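Local coordinates for predicted protein (Acinetobacter sp. RUH2624, PDB 4MEA) that hydrolyses epoxides as a secreted Cif-type virulence factor built on the alpha/beta hydrolase fold, at residues N103-S107 with A108-S112; G241-R244 with S245-D248; G304-M307 with V308-A312; T70-M73 with W74-V77; D199-L202 with F203-F207. One frame throughout, in Å; residues are numbered along the deposited sequence.

Overall arrangement
All five contacts are local, and each shows how a chain enters, bends or begins a helix. Contacts 1 and 2 touch, centres about 8 Å apart, where the loop before helix 108-123 meets the junction of helices 233-244 and 246-258. Contacts 3 and 4 pack together across the chain's centre, at the starts of helices 307-323 and 75-81. Contact 5, wholly buried, lies farthest from the centre and, like contact 2, meets the second subunit. Chemistry follows place: partly buried contacts 1 and 4 use waters with stacked polar groups and a salt bridge with a sulfur-aromatic pair; buried contact 2 has an edge-to-face ring pair and bridging waters, contact 3 an enclosed carboxylate, contact 5 an Asn-Ser pair and N-cap.

Contact 1 of 5, residues N103-S107 with A108-S112; sequences NDDYS and AENTS
D105 and N110 face each other across the start of a helix, and their flat end groups lie stacked, the carboxylate and amide planes only 8° apart. The amide reaches back to the loop: N110 ND2 donates to D105 O at 2.8 Å, nearly straight at 171°, in the carbonyl plane and on a lone pair. A water accepts from N110 ND2 at 3.0 Å and donates to N103 OD1, so the amide nitrogen is served twice. D105 N also donates to N103 OD1, at 3.0 Å. D105 OD2 lies nearest N110 CB, while D105 OD1 serves S107. With CG anti to the backbone N (chi1 178°), this oxygen takes the hydroxyl of S107 OG at 2.8 Å on its syn lone pair, while S107 N approaches at 3.1 Å from above the carboxylate plane. S107 OG also meets Q252. S107 O accepts T111 N at 3.0 Å, the first regular helical bond. A second water donates both to Y106 O and, at 2.7 Å, to T111 OG1, whose protein partner beyond the turn is A139 O. The amides of A108 and E109 find S249 OG and Q252 OE1 on helix 246-258. Two successive Asx turns, at N103 and D105, thus lead into an N-cap at S107, where the loop following strand 87-90 of the alpha/beta hydrolase sheet enters helix 108-123.

Contact 2 of 5, residues G241-R244 with S245-D248; sequences GYYR and SHAD
Y243 O is gripped by H246 N at 3.2 Å and by a water that donates to it at 2.8 Å; the same water lies in the plane of the H246 ring, 2.9 Å from H246 ND1. The amide of H246 comes from well above the carbonyl plane, whereas S245 N reaches G241 O, at 2.9 Å, with a smaller tilt. The two side chains run alongside each other, but their rings are turned: the imidazole points its edge at the face of the Y243 phenol in an offset edge-to-face pair, centroids 5.1 Å apart and planes at 86°. Y242 O sits over the centre of one imidazole face, 3.5 Å above the plane, and H246 NE2 is taken up by T138 OG1. This is a helix-helix junction: helix 233-244 ends, S245 makes the break, and helix 246-258 starts, with a water spanning R244 O and D248 N. Bent at chi3 (-72°), the R244 chain folds back until G241 CA lies 3.2 Å above the guanidinium plane, offset toward the rim of that group. R244 NH2 forms a salt bridge with D104 and meets K237 O. Y172 of the second subunit packs against H246.

Contact 3 of 5, residues G304-M307 with V308-A312; sequences GHWM and VEENA
The loop G304-M307 carries H305, whose ring nitrogens bond D134 and D158, an arrangement consistent with the catalytic triad of alpha/beta hydrolases; E310, one turn into the following helix, ties the backbone on both sides of that histidine. Its two carboxylate oxygens divide the work. G304 N donates to E310 OE1 at 2.9 Å, arriving from above the carboxylate plane, and W306 N donates to E310 OE2 at 3.1 Å on the anti side, with a bent angle of 135°. The E310 chain reaches there by running extended beyond CG (chi2 180°). In return E310 N bonds W306 O at 3.0 Å, almost in line with the carbonyl, as the first turn of helix 307-323 begins after the N-cap residue W306. The bond from N311 N to M307 O in the next step is weak. The W306 side chain crosses the E310 carboxylate obliquely, planes 44° apart, with W306 CD1 3.7 Å from E310 OE2, and W306 NE1 bonds I208 O. Beyond the loop, G213 N and K214 N also donate to E310 OE1. A buried carboxylate met by four backbone amides and the nearby helix start would probably stay ionised, and the backbone beside H305 is fixed by the side chain of E310.

Contact 4 of 5, residues T70-M73 with W74-V77; sequences TWKM and WEPV
W74 N donates to W71 O at 2.9 Å and E75 N to K72 O at 3.1 Å, the i to i+3 bonds of a 3-10 turn. An ST turn at T70, whose hydroxyl accepts K72 N, starts the series. The ionic part is a salt bridge, K72 NZ to E75 OE1 at 2.7 Å, met on the syn side but 33° out of the carboxylate plane. K72 is bent at chi2 (71°), which lays its chain alongside E75. Both charged groups have second partners: A32 O for the ammonium, A34 N for E75 OE2. The arrangement belongs to the 3-10 entry that follows strand 61-64 of the alpha/beta hydrolase sheet and passes into helix 75-81. The apolar and aromatic contacts are two. The W71 indole lies side by side with E75, W71 CZ3 3.9 Å from E75 CB, its plane nearly upright to the carboxylate, while its NE1 goes to Q30 O. Separately, M73 covers one face of the W74 indole. M73 CG stands 3.6 Å from the centroid of the five-membered ring, a CH-pi contact 9° off the normal; M73 SD follows over the same ring at 4.2 Å, a Met-aromatic contact, and M73 CE sits over the same face, offset toward the rim by W74 CZ2 and CH2.

Contact 5 of 5, residues D199-L202 with F203-F207; sequences DPNL and FFSYF
N201 and S205 form the tight polar part near the start of helix 200-211. S205 N donates to N201 O at 2.9 Å, and the hydroxyl S205 OG lies 2.8 Å from that same oxygen and 2.9 Å from N201 OD1. N201 CG, anti to the backbone N (chi1 -156°), swings the amide oxygen to the serine, while its nitrogen turns to S16. Close packing continues at P200, where F204 N bonds P200 O at 2.9 Å and the F204 ring brings its edge, near its plane, against that same oxygen, CD2 3.4 Å from it. D199 is the N-cap: its OD1 accepts L202 N at 3.1 Å, from well above the carboxylate plane. The looser part is not a solvent side, since every touching residue is buried. Here the bonds from F203 N to D199 O and, at 3.5 Å, from Y206 N to L202 O are both weak, and P200 CB and F204 CD2, away from that tight carbonyl, meet only loosely at 4.4 Å. Y206 leads off to an edge-to-face meeting with F188 of the second subunit. S205 OG has one proton for N201 O and N201 OD1; both contacts are weak, so the proton is probably shared or alternates.

Contact 1 of 5, residues N103-S107 with A108-S112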
loop_
_atom_site.group_PDB
_atom_site.type_symbol
_atom_site.label_atom_id
_atom_site.label_comp_id
_atom_site.label_asym_id
_atom_site.label_seq_id
_atom_site.Cartn_x
_atom_site.Cartn_y
_atom_site.Cartn_z
ATOM N N ASN A 103 22.582 6.980 9.771
ATOM C CA ASN A 103 22.508 5.517 9.893
ATOM C C ASN A 103 21.103 4.961 9.670
ATOM O O ASN A 103 20.858 3.767 9.858
ATOM C CB ASN A 103 23.091 5.024 11.221
ATOM C CG ASN A 103 22.178 5.286 12.404
ATOM O OD1 ASN A 103 21.198 6.022 12.300
ATOM N ND2 ASN A 103 22.506 4.686 13.546
ATOM N N ASP A 104 20.188 5.837 9.265
ATOM C CA ASP A 104 18.834 5.437 8.881
ATOM C C ASP A 104 18.000 4.935 10.060
ATOM O O ASP A 104 16.954 4.315 9.866
ATOM C CB ASP A 104 18.874 4.372 7.776
ATOM C CG ASP A 104 17.623 4.378 6.914
ATOM O OD1 ASP A 104 17.098 5.483 6.639
ATOM O OD2 ASP A 104 17.170 3.285 6.505
ATOM N N ASP A 105 18.460 5.200 11.283
ATOM C CA ASP A 105 17.676 4.847 12.466
ATOM C C ASP A 105 16.658 5.945 12.790
ATOM O O ASP A 105 16.929 6.861 13.578
ATOM C CB ASP A 105 18.566 4.534 13.680
ATOM C CG ASP A 105 17.757 4.207 14.912
ATOM O OD1 ASP A 105 16.553 3.915 14.762
ATOM O OD2 ASP A 105 18.304 4.244 16.028
ATOM N N TYR A 106 15.497 5.851 12.145
ATOM C CA TYR A 106 14.396 6.777 12.380
ATOM C C TYR A 106 13.372 6.159 13.325
ATOM O O TYR A 106 12.171 6.431 13.221
ATOM C CB TYR A 106 13.722 7.170 11.058
ATOM C CG TYR A 106 14.573 8.079 10.189
ATOM C CD1 TYR A 106 14.583 9.444 10.404
ATOM C CD2 TYR A 106 15.368 7.570 9.164
ATOM C CE1 TYR A 106 15.356 10.289 9.631
ATOM C CE2 TYR A 106 16.138 8.414 8.369
ATOM C CZ TYR A 106 16.129 9.780 8.619
ATOM O OH TYR A 106 16.886 10.661 7.867
ATOM N N SER A 107 13.844 5.319 14.241
ATOM C CA SER A 107 12.961 4.788 15.278
ATOM C C SER A 107 12.615 5.860 16.310
ATOM O O SER A 107 13.378 6.813 16.518
ATOM C CB SER A 107 13.584 3.572 15.973
ATOM O OG SER A 107 14.694 3.931 16.791
ATOM N N ALA A 108 11.462 5.692 16.951
ATOM C CA ALA A 108 10.989 6.591 18.005
ATOM C C ALA A 108 12.073 6.947 19.035
ATOM O O ALA A 108 12.266 8.116 19.371
ATOM C CB ALA A 108 9.790 5.973 18.704
ATOM N N GLU A 109 12.765 5.943 19.556
ATOM C CA GLU A 109 13.802 6.205 20.558
ATOM C C GLU A 109 14.880 7.146 20.035
ATOM O O GLU A 109 15.276 8.092 20.722
ATOM C CB GLU A 109 14.446 4.904 21.044
ATOM C CG GLU A 109 13.534 4.038 21.905
ATOM C CD GLU A 109 13.356 4.574 23.313
ATOM O OE1 GLU A 109 13.881 5.671 23.618
ATOM O OE2 GLU A 109 12.691 3.886 24.119
ATOM N N ASN A 110 15.363 6.882 18.824
ATOM C CA ASN A 110 16.408 7.721 18.248
ATOM C C ASN A 110 15.959 9.157 17.949
ATOM O O ASN A 110 16.638 10.109 18.314
ATOM C CB ASN A 110 17.014 7.085 16.994
ATOM C CG ASN A 110 18.420 7.595 16.718
ATOM O OD1 ASN A 110 19.173 7.872 17.649
ATOM N ND2 ASN A 110 18.776 7.728 15.444
ATOM N N THR A 111 14.821 9.312 17.279
ATOM C CA THR A 111 14.308 10.649 16.973
ATOM C C THR A 111 13.944 11.387 18.264
ATOM O O THR A 111 14.112 12.604 18.365
ATOM C CB THR A 111 13.069 10.577 16.038
ATOM O OG1 THR A 111 12.058 9.767 16.651
ATOM C CG2 THR A 111 13.449 9.952 14.701
ATOM N N SER A 112 13.437 10.654 19.251
ATOM C CA SER A 112 13.142 11.264 20.551
ATOM C C SER A 112 14.418 11.788 21.219
ATOM O O SER A 112 14.422 12.859 21.850
ATOM C CB SER A 112 12.441 10.264 21.471
ATOM O OG SER A 112 11.053 10.173 21.179
HETATM O O HOH W 1 21.653 7.801 14.740
HETATM O O HOH W 2 10.646 8.494 14.786
#

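Contact 2 of 5, residues G241-R244 with S245-D248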
loop_
_atom_site.group_PDB
_atom_site.type_symbol
_atom_site.label_atom_id
_atom_site.label_comp_id
_atom_site.label_asym_id
_atom_site.label_seq_id
_atom_site.Cartn_x
_atom_site.Cartn_y
_atom_site.Cartn_z
ATOM N N GLY A 241 12.265 6.559 5.854
ATOM C CA GLY A 241 12.994 5.945 6.957
ATOM C C GLY A 241 12.117 5.759 8.196
ATOM O O GLY A 241 12.241 4.754 8.901
ATOM N N TYR A 242 11.235 6.724 8.473
ATOM C CA TYR A 242 10.320 6.599 9.615
ATOM C C TYR A 242 9.471 5.357 9.451
ATOM O O TYR A 242 9.181 4.659 10.424
ATOM C CB TYR A 242 9.432 7.848 9.772
ATOM C CG TYR A 242 10.209 9.052 10.256
ATOM C CD1 TYR A 242 10.323 9.327 11.616
ATOM C CD2 TYR A 242 10.861 9.888 9.356
ATOM C CE1 TYR A 242 11.048 10.422 12.070
ATOM C CE2 TYR A 242 11.602 10.979 9.800
ATOM C CZ TYR A 242 11.689 11.238 11.159
ATOM O OH TYR A 242 12.422 12.316 11.610
ATOM N N TYR A 243 9.102 5.066 8.202
ATOM C CA TYR A 243 8.242 3.928 7.919
ATOM C C TYR A 243 8.998 2.603 7.981
ATOM O O TYR A 243 8.486 1.622 8.533
ATOM C CB TYR A 243 7.473 4.127 6.597
ATOM C CG TYR A 243 6.475 5.258 6.715
ATOM C CD1 TYR A 243 5.180 5.023 7.172
ATOM C CD2 TYR A 243 6.845 6.574 6.430
ATOM C CE1 TYR A 243 4.266 6.068 7.319
ATOM C CE2 TYR A 243 5.935 7.629 6.575
ATOM C CZ TYR A 243 4.650 7.366 7.016
ATOM O OH TYR A 243 3.744 8.398 7.163
ATOM N N ARG A 244 10.218 2.573 7.445
ATOM C CA ARG A 244 11.088 1.394 7.587
ATOM C C ARG A 244 11.350 1.097 9.059
ATOM O O ARG A 244 11.490 -0.064 9.466
ATOM C CB ARG A 244 12.439 1.613 6.888
ATOM C CG ARG A 244 12.355 1.776 5.396
ATOM C CD ARG A 244 13.751 1.837 4.752
ATOM N NE ARG A 244 14.486 3.077 5.011
ATOM C CZ ARG A 244 14.331 4.211 4.328
ATOM N NH1 ARG A 244 13.425 4.296 3.360
ATOM N NH2 ARG A 244 15.072 5.275 4.626
ATOM N N SER A 245 11.421 2.156 9.858
ATOM C CA SER A 245 11.763 2.026 11.267
ATOM C C SER A 245 10.565 1.765 12.176
ATOM O O SER A 245 10.725 1.697 13.391
ATOM C CB SER A 245 12.486 3.284 11.754
ATOM O OG SER A 245 13.810 3.350 11.259
ATOM N N HIS A 246 9.369 1.638 11.608
ATOM C CA HIS A 246 8.168 1.494 12.441
ATOM C C HIS A 246 8.160 0.217 13.306
ATOM O O HIS A 246 7.659 0.230 14.434
ATOM C CB HIS A 246 6.883 1.602 11.604
ATOM C CG HIS A 246 6.299 2.988 11.558
ATOM N ND1 HIS A 246 5.589 3.460 10.475
ATOM C CD2 HIS A 246 6.295 3.989 12.472
ATOM C CE1 HIS A 246 5.189 4.698 10.713
ATOM N NE2 HIS A 246 5.600 5.043 11.921
ATOM N N ALA A 247 8.706 -0.883 12.794
ATOM C CA ALA A 247 8.704 -2.109 13.581
ATOM C C ALA A 247 9.539 -1.878 14.840
ATOM O O ALA A 247 9.180 -2.341 15.923
ATOM C CB ALA A 247 9.227 -3.294 12.777
ATOM N N ASP A 248 10.630 -1.126 14.697
ATOM C CA ASP A 248 11.462 -0.747 15.840
ATOM C C ASP A 248 10.726 0.156 16.823
ATOM O O ASP A 248 10.775 -0.058 18.035
ATOM C CB ASP A 248 12.721 -0.022 15.370
ATOM C CG ASP A 248 13.772 -0.963 14.837
ATOM O OD1 ASP A 248 13.642 -2.183 15.053
ATOM O OD2 ASP A 248 14.740 -0.475 14.212
HETATM O O HOH W 3 5.743 1.566 8.281
HETATM O O HOH W 4 11.966 -1.405 11.975
#

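Contact 3 of 5, residues G304-M307 with V308-A312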
loop_
_atom_site.group_PDB
_atom_site.type_symbol
_atom_site.label_atom_id
_atom_site.label_comp_id
_atom_site.label_asym_id
_atom_site.label_seq_id
_atom_site.Cartn_x
_atom_site.Cartn_y
_atom_site.Cartn_z
ATOM N N GLY A 304 -10.504 16.848 7.989
ATOM C CA GLY A 304 -9.658 15.747 7.563
ATOM C C GLY A 304 -8.344 15.725 8.327
ATOM O O GLY A 304 -8.223 16.326 9.387
ATOM N N HIS A 305 -7.354 15.043 7.764
ATOM C CA HIS A 305 -6.057 14.829 8.403
ATOM C C HIS A 305 -5.222 16.102 8.617
ATOM O O HIS A 305 -4.502 16.226 9.608
ATOM C CB HIS A 305 -5.265 13.822 7.565
ATOM C CG HIS A 305 -3.964 13.416 8.174
ATOM N ND1 HIS A 305 -3.883 12.728 9.367
ATOM C CD2 HIS A 305 -2.689 13.588 7.747
ATOM C CE1 HIS A 305 -2.612 12.501 9.654
ATOM N NE2 HIS A 305 -1.867 13.015 8.688
ATOM N N TRP A 306 -5.308 17.041 7.683
ATOM C CA TRP A 306 -4.466 18.235 7.729
ATOM C C TRP A 306 -5.174 19.287 8.578
ATOM O O TRP A 306 -5.708 20.273 8.064
ATOM C CB TRP A 306 -4.182 18.726 6.304
ATOM C CG TRP A 306 -3.872 17.576 5.382
ATOM C CD1 TRP A 306 -4.669 17.073 4.397
ATOM C CD2 TRP A 306 -2.689 16.765 5.397
ATOM N NE1 TRP A 306 -4.052 16.006 3.786
ATOM C CE2 TRP A 306 -2.836 15.795 4.381
ATOM C CE3 TRP A 306 -1.521 16.762 6.173
ATOM C CZ2 TRP A 306 -1.857 14.836 4.113
ATOM C CZ3 TRP A 306 -0.540 15.801 5.906
ATOM C CH2 TRP A 306 -0.721 14.851 4.886
ATOM N N MET A 307 -5.153 19.065 9.890
ATOM C CA MET A 307 -6.137 19.660 10.786
ATOM C C MET A 307 -6.039 21.172 10.937
ATOM O O MET A 307 -7.058 21.840 11.072
ATOM C CB MET A 307 -6.087 18.980 12.152
ATOM C CG MET A 307 -6.383 17.477 12.098
ATOM S SD MET A 307 -6.241 16.725 13.730
ATOM C CE MET A 307 -7.561 17.545 14.617
ATOM N N VAL A 308 -4.820 21.705 10.920
ATOM C CA VAL A 308 -4.632 23.149 11.004
ATOM C C VAL A 308 -4.975 23.864 9.679
ATOM O O VAL A 308 -5.595 24.934 9.688
ATOM C CB VAL A 308 -3.205 23.506 11.486
ATOM C CG1 VAL A 308 -3.004 25.018 11.510
ATOM C CG2 VAL A 308 -2.967 22.902 12.872
ATOM N N GLU A 309 -4.603 23.273 8.546
ATOM C CA GLU A 309 -5.035 23.814 7.251
ATOM C C GLU A 309 -6.569 23.891 7.167
ATOM O O GLU A 309 -7.123 24.905 6.760
ATOM C CB GLU A 309 -4.506 22.972 6.077
ATOM C CG GLU A 309 -2.991 23.006 5.855
ATOM C CD GLU A 309 -2.516 24.255 5.113
ATOM O OE1 GLU A 309 -1.339 24.272 4.681
ATOM O OE2 GLU A 309 -3.312 25.212 4.963
ATOM N N GLU A 310 -7.247 22.818 7.569
ATOM C CA GLU A 310 -8.697 22.696 7.370
ATOM C C GLU A 310 -9.567 23.291 8.487
ATOM O O GLU A 310 -10.740 23.601 8.276
ATOM C CB GLU A 310 -9.069 21.228 7.184
ATOM C CG GLU A 310 -8.224 20.483 6.172
ATOM C CD GLU A 310 -8.652 19.041 6.050
ATOM O OE1 GLU A 310 -9.871 18.809 5.917
ATOM O OE2 GLU A 310 -7.780 18.140 6.113
ATOM N N ASN A 311 -9.005 23.443 9.675
ATOM C CA ASN A 311 -9.819 23.822 10.825
ATOM C C ASN A 311 -8.935 24.379 11.934
ATOM O O ASN A 311 -8.895 23.848 13.042
ATOM C CB ASN A 311 -10.639 22.614 11.308
ATOM C CG ASN A 311 -11.764 23.000 12.265
ATOM O OD1 ASN A 311 -11.933 24.171 12.602
ATOM N ND2 ASN A 311 -12.548 22.006 12.699
ATOM N N ALA A 312 -8.208 25.443 11.605
ATOM C CA ALA A 312 -7.344 26.120 12.553
ATOM C C ALA A 312 -8.123 26.516 13.804
ATOM O O ALA A 312 -7.618 26.404 14.919
ATOM C CB ALA A 312 -6.707 27.348 11.901
#

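Contact 4 of 5, residues T70-M73 with W74-V77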
loop_
_atom_site.group_PDB
_atom_site.type_symbol
_atom_site.label_atom_id
_atom_site.label_comp_id
_atom_site.label_asym_id
_atom_site.label_seq_id
_atom_site.Cartn_x
_atom_site.Cartn_y
_atom_site.Cartn_z
ATOM N N THR A 70 5.789 20.351 7.292
ATOM C CA THR A 70 7.017 20.789 7.950
ATOM C C THR A 70 6.563 21.636 9.133
ATOM O O THR A 70 5.374 21.656 9.445
ATOM C CB THR A 70 7.921 21.639 7.019
ATOM O OG1 THR A 70 7.254 22.860 6.685
ATOM C CG2 THR A 70 8.260 20.880 5.745
ATOM N N TRP A 71 7.494 22.331 9.788
ATOM C CA TRP A 71 7.153 23.287 10.844
ATOM C C TRP A 71 5.980 24.171 10.391
ATOM O O TRP A 71 5.131 24.559 11.195
ATOM C CB TRP A 71 8.368 24.192 11.159
ATOM C CG TRP A 71 8.520 25.235 10.112
ATOM C CD1 TRP A 71 9.232 25.135 8.955
ATOM C CD2 TRP A 71 7.882 26.519 10.085
ATOM N NE1 TRP A 71 9.083 26.284 8.211
ATOM C CE2 TRP A 71 8.256 27.146 8.882
ATOM C CE3 TRP A 71 7.023 27.194 10.959
ATOM C CZ2 TRP A 71 7.806 28.419 8.531
ATOM C CZ3 TRP A 71 6.583 28.465 10.610
ATOM C CH2 TRP A 71 6.969 29.056 9.410
ATOM N N LYS A 72 5.960 24.498 9.100
ATOM C CA LYS A 72 4.993 25.431 8.509
ATOM C C LYS A 72 3.535 25.129 8.855
ATOM O O LYS A 72 2.710 26.042 8.912
ATOM C CB LYS A 72 5.174 25.476 6.982
ATOM C CG LYS A 72 4.247 26.438 6.226
ATOM C CD LYS A 72 4.627 27.898 6.484
ATOM C CE LYS A 72 3.904 28.829 5.526
ATOM N NZ LYS A 72 4.348 30.234 5.730
ATOM N N MET A 73 3.211 23.859 9.104
ATOM C CA MET A 73 1.821 23.493 9.358
ATOM C C MET A 73 1.317 24.163 10.627
ATOM O O MET A 73 0.120 24.350 10.804
ATOM C CB MET A 73 1.639 21.971 9.451
ATOM C CG MET A 73 2.265 21.308 10.693
ATOM S SD MET A 73 1.534 19.666 10.999
ATOM C CE MET A 73 -0.037 20.099 11.754
ATOM N N TRP A 74 2.241 24.543 11.502
ATOM C CA TRP A 74 1.865 25.105 12.793
ATOM C C TRP A 74 1.740 26.637 12.810
ATOM O O TRP A 74 1.226 27.204 13.768
ATOM C CB TRP A 74 2.863 24.660 13.860
ATOM C CG TRP A 74 2.995 23.163 13.994
ATOM C CD1 TRP A 74 4.081 22.400 13.656
ATOM C CD2 TRP A 74 2.013 22.257 14.511
ATOM N NE1 TRP A 74 3.829 21.069 13.929
ATOM C CE2 TRP A 74 2.569 20.957 14.459
ATOM C CE3 TRP A 74 0.719 22.414 15.017
ATOM C CZ2 TRP A 74 1.870 19.823 14.891
ATOM C CZ3 TRP A 74 0.030 21.287 15.452
ATOM C CH2 TRP A 74 0.606 20.010 15.383
ATOM N N GLU A 75 2.187 27.297 11.747
ATOM C CA GLU A 75 2.319 28.760 11.754
ATOM C C GLU A 75 1.106 29.538 12.301
ATOM O O GLU A 75 1.267 30.428 13.140
ATOM C CB GLU A 75 2.728 29.292 10.374
ATOM C CG GLU A 75 3.172 30.761 10.389
ATOM C CD GLU A 75 3.568 31.285 9.021
ATOM O OE1 GLU A 75 2.995 30.827 8.011
ATOM O OE2 GLU A 75 4.471 32.148 8.952
ATOM N N PRO A 76 -0.107 29.220 11.830
ATOM C CA PRO A 76 -1.236 30.019 12.329
ATOM C C PRO A 76 -1.470 29.854 13.833
ATOM O O PRO A 76 -1.858 30.820 14.492
ATOM C CB PRO A 76 -2.434 29.515 11.508
ATOM C CG PRO A 76 -1.986 28.246 10.873
ATOM C CD PRO A 76 -0.499 28.312 10.739
ATOM N N VAL A 77 -1.219 28.661 14.369
ATOM C CA VAL A 77 -1.344 28.428 15.807
ATOM C C VAL A 77 -0.238 29.146 16.568
ATOM O O VAL A 77 -0.470 29.717 17.637
ATOM C CB VAL A 77 -1.280 26.923 16.156
ATOM C CG1 VAL A 77 -1.445 26.711 17.663
ATOM C CG2 VAL A 77 -2.338 26.148 15.376
#

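Contact 5 of 5, residues D199-L202 with F203-F207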
loop_
_atom_site.group_PDB
_atom_site.type_symbol
_atom_site.label_atom_id
_atom_site.label_comp_id
_atom_site.label_asym_id
_atom_site.label_seq_id
_atom_site.Cartn_x
_atom_site.Cartn_y
_atom_site.Cartn_z
ATOM N N ASP A 199 7.685 12.049 -9.849
ATOM C CA ASP A 199 6.608 13.033 -9.984
ATOM C C ASP A 199 5.967 13.275 -8.623
ATOM O O ASP A 199 4.912 12.723 -8.327
ATOM C CB ASP A 199 5.559 12.545 -10.989
ATOM C CG ASP A 199 4.618 13.651 -11.445
ATOM O OD1 ASP A 199 4.532 14.693 -10.763
ATOM O OD2 ASP A 199 3.951 13.468 -12.487
ATOM N N PRO A 200 6.626 14.084 -7.774
ATOM C CA PRO A 200 6.111 14.319 -6.417
ATOM C C PRO A 200 4.766 15.037 -6.432
ATOM O O PRO A 200 3.915 14.745 -5.600
ATOM C CB PRO A 200 7.183 15.214 -5.776
ATOM C CG PRO A 200 8.433 14.966 -6.588
ATOM C CD PRO A 200 7.941 14.714 -7.993
ATOM N N ASN A 201 4.580 15.975 -7.355
ATOM C CA ASN A 201 3.304 16.690 -7.434
ATOM C C ASN A 201 2.127 15.733 -7.684
ATOM O O ASN A 201 1.059 15.873 -7.081
ATOM C CB ASN A 201 3.358 17.800 -8.498
ATOM C CG ASN A 201 2.342 18.903 -8.244
ATOM O OD1 ASN A 201 1.692 18.930 -7.201
ATOM N ND2 ASN A 201 2.198 19.813 -9.201
ATOM N N LEU A 202 2.333 14.754 -8.558
ATOM C CA LEU A 202 1.293 13.773 -8.864
ATOM C C LEU A 202 0.908 12.983 -7.622
ATOM O O LEU A 202 -0.275 12.910 -7.261
ATOM C CB LEU A 202 1.761 12.815 -9.975
ATOM C CG LEU A 202 0.909 11.572 -10.264
ATOM C CD1 LEU A 202 -0.481 11.976 -10.750
ATOM C CD2 LEU A 202 1.597 10.673 -11.300
ATOM N N PHE A 203 1.898 12.382 -6.965
ATOM C CA PHE A 203 1.608 11.565 -5.786
ATOM C C PHE A 203 1.000 12.358 -4.631
ATOM O O PHE A 203 -0.041 11.978 -4.094
ATOM C CB PHE A 203 2.839 10.803 -5.267
ATOM C CG PHE A 203 2.533 9.953 -4.046
ATOM C CD1 PHE A 203 2.014 8.675 -4.194
ATOM C CD2 PHE A 203 2.709 10.457 -2.759
ATOM C CE1 PHE A 203 1.700 7.901 -3.090
ATOM C CE2 PHE A 203 2.403 9.683 -1.645
ATOM C CZ PHE A 203 1.898 8.402 -1.812
ATOM N N PHE A 204 1.664 13.439 -4.228
ATOM C CA PHE A 204 1.207 14.206 -3.073
ATOM C C PHE A 204 -0.095 14.978 -3.294
ATOM O O PHE A 204 -0.900 15.109 -2.366
ATOM C CB PHE A 204 2.308 15.144 -2.570
ATOM C CG PHE A 204 3.384 14.445 -1.771
ATOM C CD1 PHE A 204 3.167 14.102 -0.441
ATOM C CD2 PHE A 204 4.603 14.136 -2.347
ATOM C CE1 PHE A 204 4.157 13.453 0.308
ATOM C CE2 PHE A 204 5.601 13.495 -1.606
ATOM C CZ PHE A 204 5.378 13.159 -0.280
ATOM N N SER A 205 -0.308 15.510 -4.496
ATOM C CA SER A 205 -1.584 16.171 -4.775
ATOM C C SER A 205 -2.737 15.213 -4.470
ATOM O O SER A 205 -3.712 15.582 -3.806
ATOM C CB SER A 205 -1.667 16.667 -6.223
ATOM O OG SER A 205 -0.870 17.829 -6.416
ATOM N N TYR A 206 -2.619 13.982 -4.955
ATOM C CA TYR A 206 -3.666 12.986 -4.743
ATOM C C TYR A 206 -3.703 12.536 -3.276
ATOM O O TYR A 206 -4.761 12.518 -2.643
ATOM C CB TYR A 206 -3.487 11.785 -5.688
ATOM C CG TYR A 206 -4.664 10.840 -5.631
ATOM C CD1 TYR A 206 -5.796 11.068 -6.404
ATOM C CD2 TYR A 206 -4.654 9.744 -4.773
ATOM C CE1 TYR A 206 -6.885 10.223 -6.335
ATOM C CE2 TYR A 206 -5.732 8.895 -4.697
ATOM C CZ TYR A 206 -6.847 9.140 -5.478
ATOM O OH TYR A 206 -7.924 8.284 -5.396
ATOM N N PHE A 207 -2.539 12.194 -2.732
ATOM C CA PHE A 207 -2.426 11.769 -1.336
ATOM C C PHE A 207 -2.982 12.818 -0.354
ATOM O O PHE A 207 -3.815 12.503 0.502
ATOM C CB PHE A 207 -0.952 11.480 -1.010
ATOM C CG PHE A 207 -0.719 10.950 0.379
ATOM C CD1 PHE A 207 -0.652 9.585 0.614
ATOM C CD2 PHE A 207 -0.534 11.822 1.445
ATOM C CE1 PHE A 207 -0.424 9.095 1.900
ATOM C CE2 PHE A 207 -0.301 11.351 2.729
ATOM C CZ PHE A 207 -0.247 9.981 2.961
#